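Local coordinates for protein Abbfa_003403 (PDB 4ZXH) that probably assembles a peptide product as a four-domain nonribosomal peptide synthetase, with condensation, adenylation, phosphopantetheine-bearing carrier and thioesterase domains, at residues A[262-267]-A[274-279]. Residues are numbered along the deposited sequence; the frame is centred on the assembly and turned at random.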
loop_
_atom_site.group_PDB
_atom_site.type_symbol
_atom_site.label_atom_id
_atom_site.label_comp_id
_atom_site.label_asym_id
_atom_site.label_seq_id
_atom_site.Cartn_x
_atom_site.Cartn_y
_atom_site.Cartn_z
ATOM N N GLY A 262 1.514 -29.179 6.228
ATOM C CA GLY A 262 0.576 -29.099 5.126
ATOM C C GLY A 262 0.270 -27.663 4.729
ATOM O O GLY A 262 0.177 -27.358 3.545
ATOM N N PHE A 263 0.142 -26.776 5.714
ATOM C CA PHE A 263 -0.222 -25.390 5.441
ATOM C C PHE A 263 0.888 -24.640 4.700
ATOM O O PHE A 263 0.614 -23.962 3.712
ATOM C CB PHE A 263 -0.579 -24.662 6.737
ATOM C CG PHE A 263 -1.462 -23.466 6.536
ATOM C CD1 PHE A 263 -2.246 -23.355 5.395
ATOM C CD2 PHE A 263 -1.540 -22.470 7.496
ATOM C CE1 PHE A 263 -3.064 -22.271 5.199
ATOM C CE2 PHE A 263 -2.373 -21.376 7.308
ATOM C CZ PHE A 263 -3.129 -21.274 6.153
ATOM N N TYR A 264 2.130 -24.761 5.169
ATOM C CA TYR A 264 3.279 -24.207 4.446
ATOM C C TYR A 264 3.332 -24.718 3.000
ATOM O O TYR A 264 3.468 -23.938 2.059
ATOM C CB TYR A 264 4.594 -24.570 5.135
ATOM C CG TYR A 264 4.938 -23.781 6.372
ATOM C CD1 TYR A 264 5.288 -22.446 6.295
ATOM C CD2 TYR A 264 4.963 -24.393 7.612
ATOM C CE1 TYR A 264 5.623 -21.739 7.417
ATOM C CE2 TYR A 264 5.290 -23.691 8.744
ATOM C CZ TYR A 264 5.616 -22.368 8.645
ATOM O OH TYR A 264 5.948 -21.673 9.783
ATOM N N VAL A 265 3.235 -26.035 2.831
ATOM C CA VAL A 265 3.262 -26.623 1.497
ATOM C C VAL A 265 2.202 -25.962 0.626
ATOM O O VAL A 265 2.485 -25.568 -0.496
ATOM C CB VAL A 265 3.047 -28.153 1.534
ATOM C CG1 VAL A 265 2.686 -28.677 0.157
ATOM C CG2 VAL A 265 4.296 -28.837 2.041
ATOM N N LEU A 266 0.998 -25.807 1.168
ATOM C CA LEU A 266 -0.060 -25.083 0.473
ATOM C C LEU A 266 0.341 -23.662 0.048
ATOM O O LEU A 266 0.181 -23.306 -1.115
ATOM C CB LEU A 266 -1.318 -25.004 1.339
ATOM C CG LEU A 266 -2.390 -24.203 0.600
ATOM C CD1 LEU A 266 -2.735 -24.901 -0.694
ATOM C CD2 LEU A 266 -3.634 -23.974 1.436
ATOM N N LEU A 267 0.840 -22.846 0.976
ATOM C CA LEU A 267 1.172 -21.453 0.652
ATOM C C LEU A 267 2.361 -21.365 -0.310
ATOM O O LEU A 267 2.477 -20.419 -1.086
ATOM C CB LEU A 267 1.468 -20.664 1.925
ATOM C CG LEU A 267 0.380 -20.794 3.003
ATOM C CD1 LEU A 267 0.875 -20.287 4.354
ATOM C CD2 LEU A 267 -0.914 -20.080 2.603
ATOM N N ASN A 274 9.675 -19.393 -1.401
ATOM C CA ASN A 274 10.376 -20.326 -0.529
ATOM C C ASN A 274 10.406 -19.832 0.910
ATOM O O ASN A 274 10.527 -20.617 1.845
ATOM C CB ASN A 274 11.805 -20.548 -1.027
ATOM C CG ASN A 274 11.850 -21.083 -2.441
ATOM O OD1 ASN A 274 11.016 -21.905 -2.831
ATOM N ND2 ASN A 274 12.812 -20.598 -3.230
ATOM N N ASN A 275 10.309 -18.522 1.089
ATOM C CA ASN A 275 10.350 -17.951 2.423
ATOM C C ASN A 275 8.951 -17.551 2.866
ATOM O O ASN A 275 8.368 -16.575 2.368
ATOM C CB ASN A 275 11.309 -16.760 2.459
ATOM C CG ASN A 275 12.769 -17.182 2.358
ATOM O OD1 ASN A 275 13.447 -16.899 1.369
ATOM N ND2 ASN A 275 13.264 -17.843 3.392
ATOM N N LEU A 276 8.405 -18.331 3.791
ATOM C CA LEU A 276 7.050 -18.114 4.277
ATOM C C LEU A 276 7.030 -17.957 5.785
ATOM O O LEU A 276 7.753 -18.671 6.490
ATOM C CB LEU A 276 6.156 -19.273 3.881
ATOM C CG LEU A 276 6.208 -19.681 2.422
ATOM C CD1 LEU A 276 5.766 -21.144 2.281
ATOM C CD2 LEU A 276 5.318 -18.769 1.629
ATOM N N VAL A 277 6.203 -17.033 6.281
ATOM C CA VAL A 277 6.001 -16.904 7.724
ATOM C C VAL A 277 4.568 -17.227 8.130
ATOM O O VAL A 277 3.623 -16.756 7.505
ATOM C CB VAL A 277 6.345 -15.497 8.218
ATOM C CG1 VAL A 277 6.137 -15.401 9.712
ATOM C CG2 VAL A 277 7.772 -15.159 7.875
ATOM N N ILE A 278 4.414 -18.039 9.176
ATOM C CA ILE A 278 3.103 -18.345 9.740
ATOM C C ILE A 278 3.082 -18.093 11.248
ATOM O O ILE A 278 3.919 -18.628 11.979
ATOM C CB ILE A 278 2.699 -19.804 9.481
ATOM C CG1 ILE A 278 2.541 -20.065 7.988
ATOM C CG2 ILE A 278 1.391 -20.130 10.178
ATOM C CD1 ILE A 278 1.951 -21.412 7.683
ATOM N N ALA A 279 2.120 -17.296 11.715
ATOM C CA ALA A 279 1.989 -17.013 13.147
ATOM C C ALA A 279 1.219 -18.131 13.836
ATOM O O ALA A 279 0.241 -18.615 13.280
ATOM C CB ALA A 279 1.291 -15.669 13.382
#
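I278 lays its terminal methyl over one face of the Y264 ring: CD1 of I278 stands 3.7 Å from the ring centroid and 13° off the normal, the geometry of a CH-pi contact. The next carbon of the same branch, I278 CG1, passes 3.6 Å from Y264 CE1, so the branch comes in past the CE1 corner, above the plane, and its methyl ends over the centre. With CG1 anti to the carbonyl carbon (chi1 -64°) and the chain extended beyond it, CD1 reaches toward the helix. There it also meets CD2 of F263 and CD1 of L267, each at 3.7 Å. L267 CD1 in turn lies over the centre of the F263 ring, 4.3 Å above its plane. Two residues earlier on the strand, on the same face, L276 CB packs at 4.1 Å from Y264 CD1, while its CD1 methyl touches the backbone oxygen of Y264. The contact is thus buried and apolar; the Y264 hydroxyl is hydrogen-bonded to I303 O of strand 302-306. Within the condensation domain, helix 255-271 leads through a short connection into strand 275-279, local axes 135° apart and 9.4 Å at closest approach, and packs on one face of the two-stranded antiparallel sheet 275-279/302-306. The I278 side chain lies about 8 Å from the bound 4'-phosphopantetheine, while V265 and L266 pack on helix 428-447.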